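Local coordinates for protein cyclic UMP-AMP synthase (Rhodothermus marinus SG0.5JP17-172, PDB 6E0K) that makes the second messenger 3',3'-cUAMP from UTP and ATP in the CBASS antiphage defence system, at residues A[208-218]-A[264-275]. Numbering follows the deposited sequence.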
ATOM      1  N   ASP A 208      -9.911   4.418  12.904  1.00 18.77           N
ATOM      2  CA  ASP A 208      -8.596   4.678  12.334  1.00 17.88           C
ATOM      3  C   ASP A 208      -7.465   4.255  13.267  1.00 17.48           C
ATOM      4  O   ASP A 208      -6.397   4.871  13.268  1.00 16.47           O
ATOM      5  CB  ASP A 208      -8.470   6.154  11.951  1.00 21.59           C
ATOM      6  CG  ASP A 208      -8.642   7.094  13.133  1.00 26.73           C
ATOM      7  OD1 ASP A 208      -9.030   6.642  14.230  1.00 21.58           O
ATOM      8  OD2 ASP A 208      -8.390   8.307  12.956  1.00 30.19           O
ATOM      9  N   LEU A 209      -7.679   3.192  14.045  1.00 14.52           N
ATOM     10  CA  LEU A 209      -6.666   2.739  14.995  1.00 13.48           C
ATOM     11  C   LEU A 209      -5.339   2.423  14.310  1.00 15.78           C
ATOM     12  O   LEU A 209      -4.270   2.753  14.832  1.00 15.07           O
ATOM     13  CB  LEU A 209      -7.189   1.516  15.744  1.00 12.04           C
ATOM     14  CG  LEU A 209      -6.248   0.889  16.771  1.00 12.44           C
ATOM     15  CD1 LEU A 209      -5.942   1.878  17.885  1.00 15.61           C
ATOM     16  CD2 LEU A 209      -6.916  -0.339  17.319  1.00 15.00           C
ATOM     17  N   ALA A 210      -5.380   1.792  13.140  1.00 13.94           N
ATOM     18  CA  ALA A 210      -4.129   1.587  12.418  1.00 13.76           C
ATOM     19  C   ALA A 210      -4.410   1.321  10.948  1.00 13.48           C
ATOM     20  O   ALA A 210      -4.524   0.162  10.533  1.00 14.49           O
ATOM     21  CB  ALA A 210      -3.324   0.435  13.024  1.00 15.21           C
ATOM     22  N   PRO A 211      -4.533   2.370  10.137  1.00 13.91           N
ATOM     23  CA  PRO A 211      -4.778   2.172   8.705  1.00 16.78           C
ATOM     24  C   PRO A 211      -3.723   1.256   8.104  1.00 14.42           C
ATOM     25  O   PRO A 211      -2.539   1.345   8.437  1.00 13.12           O
ATOM     26  CB  PRO A 211      -4.697   3.592   8.133  1.00 18.03           C
ATOM     27  CG  PRO A 211      -4.976   4.496   9.313  1.00 19.49           C
ATOM     28  CD  PRO A 211      -4.386   3.788  10.493  1.00 15.98           C
ATOM     29  N   SER A 212      -4.164   0.375   7.197  1.00 14.16           N
ATOM     30  CA  SER A 212      -3.336  -0.755   6.778  1.00 12.76           C
ATOM     31  C   SER A 212      -1.981  -0.314   6.239  1.00 13.80           C
ATOM     32  O   SER A 212      -0.939  -0.866   6.612  1.00 14.62           O
ATOM     33  CB  SER A 212      -4.070  -1.576   5.720  1.00 14.62           C
ATOM     34  OG  SER A 212      -5.189  -2.239   6.295  1.00 17.58           O
ATOM     35  N   TYR A 213      -1.969   0.666   5.346  1.00 13.65           N
ATOM     36  CA  TYR A 213      -0.699   1.067   4.757  1.00 13.62           C
ATOM     37  C   TYR A 213       0.253   1.610   5.819  1.00 13.22           C
ATOM     38  O   TYR A 213       1.437   1.253   5.849  1.00 13.61           O
ATOM     39  CB  TYR A 213      -0.948   2.095   3.655  1.00 13.00           C
ATOM     40  CG  TYR A 213       0.306   2.724   3.101  1.00 16.63           C
ATOM     41  CD1 TYR A 213       1.097   2.036   2.190  1.00 16.85           C
ATOM     42  CD2 TYR A 213       0.688   4.003   3.479  1.00 16.18           C
ATOM     43  CE1 TYR A 213       2.235   2.611   1.656  1.00 17.44           C
ATOM     44  CE2 TYR A 213       1.841   4.590   2.959  1.00 14.68           C
ATOM     45  CZ  TYR A 213       2.611   3.876   2.050  1.00 16.49           C
ATOM     46  OH  TYR A 213       3.754   4.442   1.514  1.00 16.64           O
ATOM     47  N   PHE A 214      -0.251   2.474   6.710  1.00 14.03           N
ATOM     48  CA  PHE A 214       0.591   3.024   7.772  1.00 13.29           C
ATOM     49  C   PHE A 214       1.086   1.931   8.710  1.00 12.67           C
ATOM     50  O   PHE A 214       2.223   1.983   9.202  1.00 13.67           O
ATOM     51  CB  PHE A 214      -0.181   4.079   8.566  1.00 13.55           C
ATOM     52  CG  PHE A 214      -0.495   5.331   7.796  1.00 16.61           C
ATOM     53  CD1 PHE A 214       0.317   5.755   6.758  1.00 16.85           C
ATOM     54  CD2 PHE A 214      -1.611   6.087   8.129  1.00 19.56           C
ATOM     55  CE1 PHE A 214       0.023   6.918   6.061  1.00 21.38           C
ATOM     56  CE2 PHE A 214      -1.918   7.243   7.437  1.00 20.56           C
ATOM     57  CZ  PHE A 214      -1.097   7.660   6.401  1.00 21.68           C
ATOM     58  N   LEU A 215       0.246   0.924   8.967  1.00 12.87           N
ATOM     59  CA  LEU A 215       0.659  -0.160   9.855  1.00 13.19           C
ATOM     60  C   LEU A 215       1.771  -0.985   9.220  1.00 13.53           C
ATOM     61  O   LEU A 215       2.736  -1.352   9.901  1.00 14.17           O
ATOM     62  CB  LEU A 215      -0.547  -1.038  10.207  1.00 13.48           C
ATOM     63  CG  LEU A 215      -0.256  -2.244  11.094  1.00 12.85           C
ATOM     64  CD1 LEU A 215       0.376  -1.809  12.399  1.00 12.72           C
ATOM     65  CD2 LEU A 215      -1.552  -3.014  11.326  1.00 13.95           C
ATOM     66  N   GLU A 216       1.668  -1.266   7.912  1.00 11.83           N
ATOM     67  CA  GLU A 216       2.751  -1.961   7.213  1.00 11.52           C
ATOM     68  C   GLU A 216       4.044  -1.170   7.296  1.00 15.14           C
ATOM     69  O   GLU A 216       5.111  -1.723   7.594  1.00 12.98           O
ATOM     70  CB  GLU A 216       2.382  -2.212   5.745  1.00 16.69           C
ATOM     71  CG  GLU A 216       1.297  -3.252   5.574  1.00 19.78           C
ATOM     72  CD  GLU A 216       1.131  -3.761   4.140  1.00 23.96           C
ATOM     73  OE1 GLU A 216       2.013  -3.559   3.257  1.00 22.09           O
ATOM     74  OE2 GLU A 216       0.071  -4.359   3.897  1.00 29.34           O
ATOM     75  N   CYS A 217       3.967   0.138   7.040  1.00 12.77           N
ATOM     76  CA  CYS A 217       5.161   0.971   7.111  1.00 13.79           C
ATOM     77  C   CYS A 217       5.743   0.991   8.518  1.00 13.45           C
ATOM     78  O   CYS A 217       6.967   0.962   8.688  1.00 12.60           O
ATOM     79  CB  CYS A 217       4.845   2.397   6.645  1.00 12.85           C
ATOM     80  SG  CYS A 217       4.476   2.539   4.874  1.00 16.61           S
ATOM     81  N   LEU A 218       4.885   1.049   9.542  1.00 12.19           N
ATOM     82  CA  LEU A 218       5.375   1.046  10.915  1.00 11.91           C
ATOM     83  C   LEU A 218       6.156  -0.228  11.201  1.00 11.39           C
ATOM     84  O   LEU A 218       7.278  -0.188  11.724  1.00 12.94           O
ATOM     85  CB  LEU A 218       4.200   1.189  11.887  1.00 10.81           C
ATOM     86  CG  LEU A 218       4.570   1.274  13.369  1.00 12.76           C
ATOM     87  CD1 LEU A 218       5.138   2.663  13.680  1.00 15.93           C
ATOM     88  CD2 LEU A 218       3.361   0.969  14.254  1.00 11.29           C
ATOM     89  N   PRO A 264      -1.738  14.702   5.052  1.00 42.50           N
ATOM     90  CA  PRO A 264      -2.611  13.522   5.189  1.00 41.45           C
ATOM     91  C   PRO A 264      -2.041  12.265   4.547  1.00 43.21           C
ATOM     92  O   PRO A 264      -2.486  11.158   4.884  1.00 41.60           O
ATOM     93  CB  PRO A 264      -3.915  13.964   4.508  1.00 47.90           C
ATOM     94  CG  PRO A 264      -3.520  15.103   3.614  1.00 51.43           C
ATOM     95  CD  PRO A 264      -2.394  15.798   4.318  1.00 49.82           C
ATOM     96  N   GLU A 265      -1.068  12.400   3.640  1.00 38.58           N
ATOM     97  CA  GLU A 265      -0.351  11.243   3.114  1.00 30.78           C
ATOM     98  C   GLU A 265       0.509  10.563   4.177  1.00 24.54           C
ATOM     99  O   GLU A 265       0.973   9.437   3.968  1.00 26.17           O
ATOM    100  CB  GLU A 265       0.530  11.672   1.935  1.00 40.36           C
ATOM    101  CG  GLU A 265      -0.229  12.173   0.699  1.00 48.50           C
ATOM    102  CD  GLU A 265      -0.930  13.511   0.915  1.00 53.02           C
ATOM    103  OE1 GLU A 265      -0.430  14.334   1.713  1.00 51.89           O
ATOM    104  OE2 GLU A 265      -1.989  13.733   0.288  1.00 53.18           O
ATOM    105  N   GLN A 266       0.745  11.225   5.301  1.00 25.09           N
ATOM    106  CA  GLN A 266       1.586  10.711   6.365  1.00 24.81           C
ATOM    107  C   GLN A 266       0.746  10.418   7.599  1.00 21.76           C
ATOM    108  O   GLN A 266      -0.364  10.935   7.763  1.00 25.82           O
ATOM    109  CB  GLN A 266       2.688  11.718   6.702  1.00 26.31           C
ATOM    110  CG  GLN A 266       3.502  12.082   5.478  1.00 30.75           C
ATOM    111  CD  GLN A 266       4.371  13.281   5.703  1.00 36.58           C
ATOM    112  OE1 GLN A 266       3.883  14.363   6.028  1.00 36.18           O
ATOM    113  NE2 GLN A 266       5.674  13.100   5.541  1.00 45.71           N
ATOM    114  N   TRP A 267       1.300   9.586   8.467  1.00 19.98           N
ATOM    115  CA  TRP A 267       0.674   9.260   9.737  1.00 20.85           C
ATOM    116  C   TRP A 267       1.137  10.278  10.776  1.00 24.68           C
ATOM    117  O   TRP A 267       1.786  11.276  10.455  1.00 23.25           O
ATOM    118  CB  TRP A 267       1.023   7.830  10.137  1.00 19.50           C
ATOM    119  CG  TRP A 267      -0.028   7.129  10.954  1.00 16.66           C
ATOM    120  CD1 TRP A 267      -1.319   7.524  11.146  1.00 21.38           C
ATOM    121  CD2 TRP A 267       0.127   5.893  11.663  1.00 17.62           C
ATOM    122  NE1 TRP A 267      -1.979   6.610  11.940  1.00 20.28           N
ATOM    123  CE2 TRP A 267      -1.112   5.602  12.269  1.00 19.11           C
ATOM    124  CE3 TRP A 267       1.198   5.005  11.842  1.00 15.89           C
ATOM    125  CZ2 TRP A 267      -1.314   4.451  13.047  1.00 16.79           C
ATOM    126  CZ3 TRP A 267       1.001   3.862  12.605  1.00 16.84           C
ATOM    127  CH2 TRP A 267      -0.252   3.599  13.203  1.00 13.14           C
ATOM    128  N   SER A 268       0.809  10.046  12.040  1.00 21.94           N
ATOM    129  CA  SER A 268       1.333  10.869  13.113  1.00 21.71           C
ATOM    130  C   SER A 268       1.890   9.962  14.196  1.00 23.71           C
ATOM    131  O   SER A 268       1.405   8.845  14.405  1.00 21.17           O
ATOM    132  CB  SER A 268       0.268  11.817  13.682  1.00 29.10           C
ATOM    133  OG  SER A 268      -0.612  11.156  14.575  1.00 29.11           O
ATOM    134  N   GLU A 269       2.957  10.429  14.846  1.00 21.03           N
ATOM    135  CA  GLU A 269       3.541   9.652  15.933  1.00 18.64           C
ATOM    136  C   GLU A 269       2.517   9.400  17.027  1.00 20.55           C
ATOM    137  O   GLU A 269       2.496   8.323  17.631  1.00 19.58           O
ATOM    138  CB  GLU A 269       4.753  10.369  16.520  1.00 20.41           C
ATOM    139  CG  GLU A 269       5.931  10.471  15.574  1.00 21.67           C
ATOM    140  CD  GLU A 269       7.154  10.991  16.279  1.00 29.79           C
ATOM    141  OE1 GLU A 269       7.371  10.586  17.442  1.00 29.71           O
ATOM    142  OE2 GLU A 269       7.881  11.820  15.687  1.00 27.56           O
ATOM    143  N   GLU A 270       1.648  10.374  17.289  1.00 19.30           N
ATOM    144  CA  GLU A 270       0.660  10.182  18.340  1.00 19.48           C
ATOM    145  C   GLU A 270      -0.321   9.073  17.985  1.00 17.36           C
ATOM    146  O   GLU A 270      -0.726   8.292  18.858  1.00 18.57           O
ATOM    147  CB  GLU A 270      -0.076  11.491  18.619  1.00 22.02           C
ATOM    148  CG  GLU A 270      -0.893  11.443  19.887  1.00 38.78           C
ATOM    149  CD  GLU A 270      -0.039  11.340  21.151  1.00 52.19           C
ATOM    150  OE1 GLU A 270       1.203  11.547  21.081  1.00 52.92           O
ATOM    151  OE2 GLU A 270      -0.607  11.042  22.219  1.00 59.49           O
ATOM    152  N   LYS A 271      -0.707   8.969  16.709  1.00 16.54           N
ATOM    153  CA  LYS A 271      -1.576   7.865  16.296  1.00 16.24           C
ATOM    154  C   LYS A 271      -0.859   6.526  16.406  1.00 16.46           C
ATOM    155  O   LYS A 271      -1.469   5.516  16.788  1.00 14.96           O
ATOM    156  CB  LYS A 271      -2.072   8.074  14.859  1.00 20.71           C
ATOM    157  CG  LYS A 271      -3.097   9.200  14.700  1.00 24.92           C
ATOM    158  CD  LYS A 271      -4.421   8.844  15.357  1.00 28.79           C
ATOM    159  CE  LYS A 271      -5.443   9.965  15.216  1.00 39.89           C
ATOM    160  NZ  LYS A 271      -6.045   9.988  13.863  1.00 45.11           N
ATOM    161  N   ALA A 272       0.433   6.489  16.061  1.00 15.20           N
ATOM    162  CA  ALA A 272       1.201   5.258  16.231  1.00 13.50           C
ATOM    163  C   ALA A 272       1.292   4.864  17.701  1.00 15.14           C
ATOM    164  O   ALA A 272       1.144   3.687  18.043  1.00 15.06           O
ATOM    165  CB  ALA A 272       2.599   5.418  15.629  1.00 12.57           C
ATOM    166  N   ARG A 273       1.551   5.833  18.586  1.00 14.84           N
ATOM    167  CA  ARG A 273       1.593   5.530  20.018  1.00 14.50           C
ATOM    168  C   ARG A 273       0.245   5.030  20.521  1.00 15.17           C
ATOM    169  O   ARG A 273       0.181   4.177  21.416  1.00 15.93           O
ATOM    170  CB  ARG A 273       2.018   6.771  20.801  1.00 16.10           C
ATOM    171  CG  ARG A 273       3.372   7.289  20.407  1.00 21.77           C
ATOM    172  CD  ARG A 273       4.443   6.410  20.957  1.00 30.59           C
ATOM    173  NE  ARG A 273       5.761   7.018  20.796  1.00 35.70           N
ATOM    174  CZ  ARG A 273       6.887   6.320  20.749  1.00 37.03           C
ATOM    175  NH1 ARG A 273       6.839   4.992  20.844  1.00 27.41           N
ATOM    176  NH2 ARG A 273       8.046   6.943  20.592  1.00 33.31           N
ATOM    177  N   ARG A 274      -0.847   5.572  19.983  1.00 14.74           N
ATOM    178  CA  ARG A 274      -2.163   5.081  20.370  1.00 12.36           C
ATOM    179  C   ARG A 274      -2.330   3.614  19.987  1.00 14.45           C
ATOM    180  O   ARG A 274      -2.832   2.802  20.775  1.00 13.86           O
ATOM    181  CB  ARG A 274      -3.258   5.935  19.726  1.00 13.54           C
ATOM    182  CG  ARG A 274      -4.676   5.463  20.088  1.00 14.50           C
ATOM    183  CD  ARG A 274      -5.758   6.339  19.481  1.00 17.36           C
ATOM    184  NE  ARG A 274      -5.829   6.192  18.037  1.00 17.92           N
ATOM    185  CZ  ARG A 274      -6.810   6.664  17.277  1.00 19.06           C
ATOM    186  NH1 ARG A 274      -7.837   7.315  17.823  1.00 20.70           N
ATOM    187  NH2 ARG A 274      -6.766   6.466  15.964  1.00 17.96           N
ATOM    188  N   PHE A 275      -1.930   3.257  18.766  1.00 13.91           N
ATOM    189  CA  PHE A 275      -1.994   1.856  18.361  1.00 11.97           C
ATOM    190  C   PHE A 275      -1.215   0.975  19.332  1.00 13.30           C
ATOM    191  O   PHE A 275      -1.686  -0.097  19.722  1.00 12.24           O
ATOM    192  CB  PHE A 275      -1.470   1.708  16.927  1.00 12.56           C
ATOM    193  CG  PHE A 275      -1.091   0.296  16.552  1.00 11.17           C
ATOM    194  CD1 PHE A 275      -2.066  -0.653  16.286  1.00 12.78           C
ATOM    195  CD2 PHE A 275       0.240  -0.079  16.469  1.00 11.88           C
ATOM    196  CE1 PHE A 275      -1.727  -1.951  15.943  1.00 13.53           C
ATOM    197  CE2 PHE A 275       0.588  -1.389  16.116  1.00 14.29           C
ATOM    198  CZ  PHE A 275      -0.406  -2.326  15.862  1.00 11.80           C
TER
HETATM  199  O   HOH W   1      -4.909   6.884  12.292  1.00 22.75           O
HETATM  200  O   HOH W   2      -9.571   8.626  16.005  1.00 34.07           O
HETATM  201  O   HOH W   3      -4.107   5.039  16.220  1.00 15.83           O
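Helix 212-218, with loop 208-211 leading into it, meets helix 269-275 and its leading loop almost perpendicularly: the short axes cross at -82° with a closest approach of 11.8 Å, and the CA atoms come nearest at L209-F275 (5.8 Å) and F214-W267 (6.5 Å). The five-membered ring of W267 lies in an offset stack with F214, centroids 4.5 Å apart and planes 18° from parallel. F214 CB sits over the six-membered ring of W267, and W267 CB over the F214 ring, both as CH-pi contacts. F214 CG is anti to its carbonyl carbon (chi1 -68°), which sends the ring out along loop 264-267 until CE1 meets E265 O at the ring edge. On its other face the indole is backed by the K271-A272 backbone; L218 CD2 and L209 O come to its edge, and P211 CD approaches obliquely. Deeper, F275 fits among A210 CB, L215 CD1 (3.6 Å from F275 CZ) and L218 CD2, and also touches F193 of helix 186-202. The polar part gathers on D208. Its OD1 takes R274 NH2 at 2.9 Å, near the guanidinium edge, with the two planes steeply turned against each other; OD2 takes K271 NZ at 3.0 Å. Bends at chi2 and chi4 bring the lysine amine round. Water 2 joins D208 OD1 to R274 NH1, and water 3 ties L209 O and K271 O to R274 NE. Segments 208-218 and 264-275 each carry an ATP-binding residue, S212 and E265. Water 1, bound to D208 O, satisfies W267 NE1 beside the aromatic packing, and two cations on its carboxylate probably favour the charged form of D208.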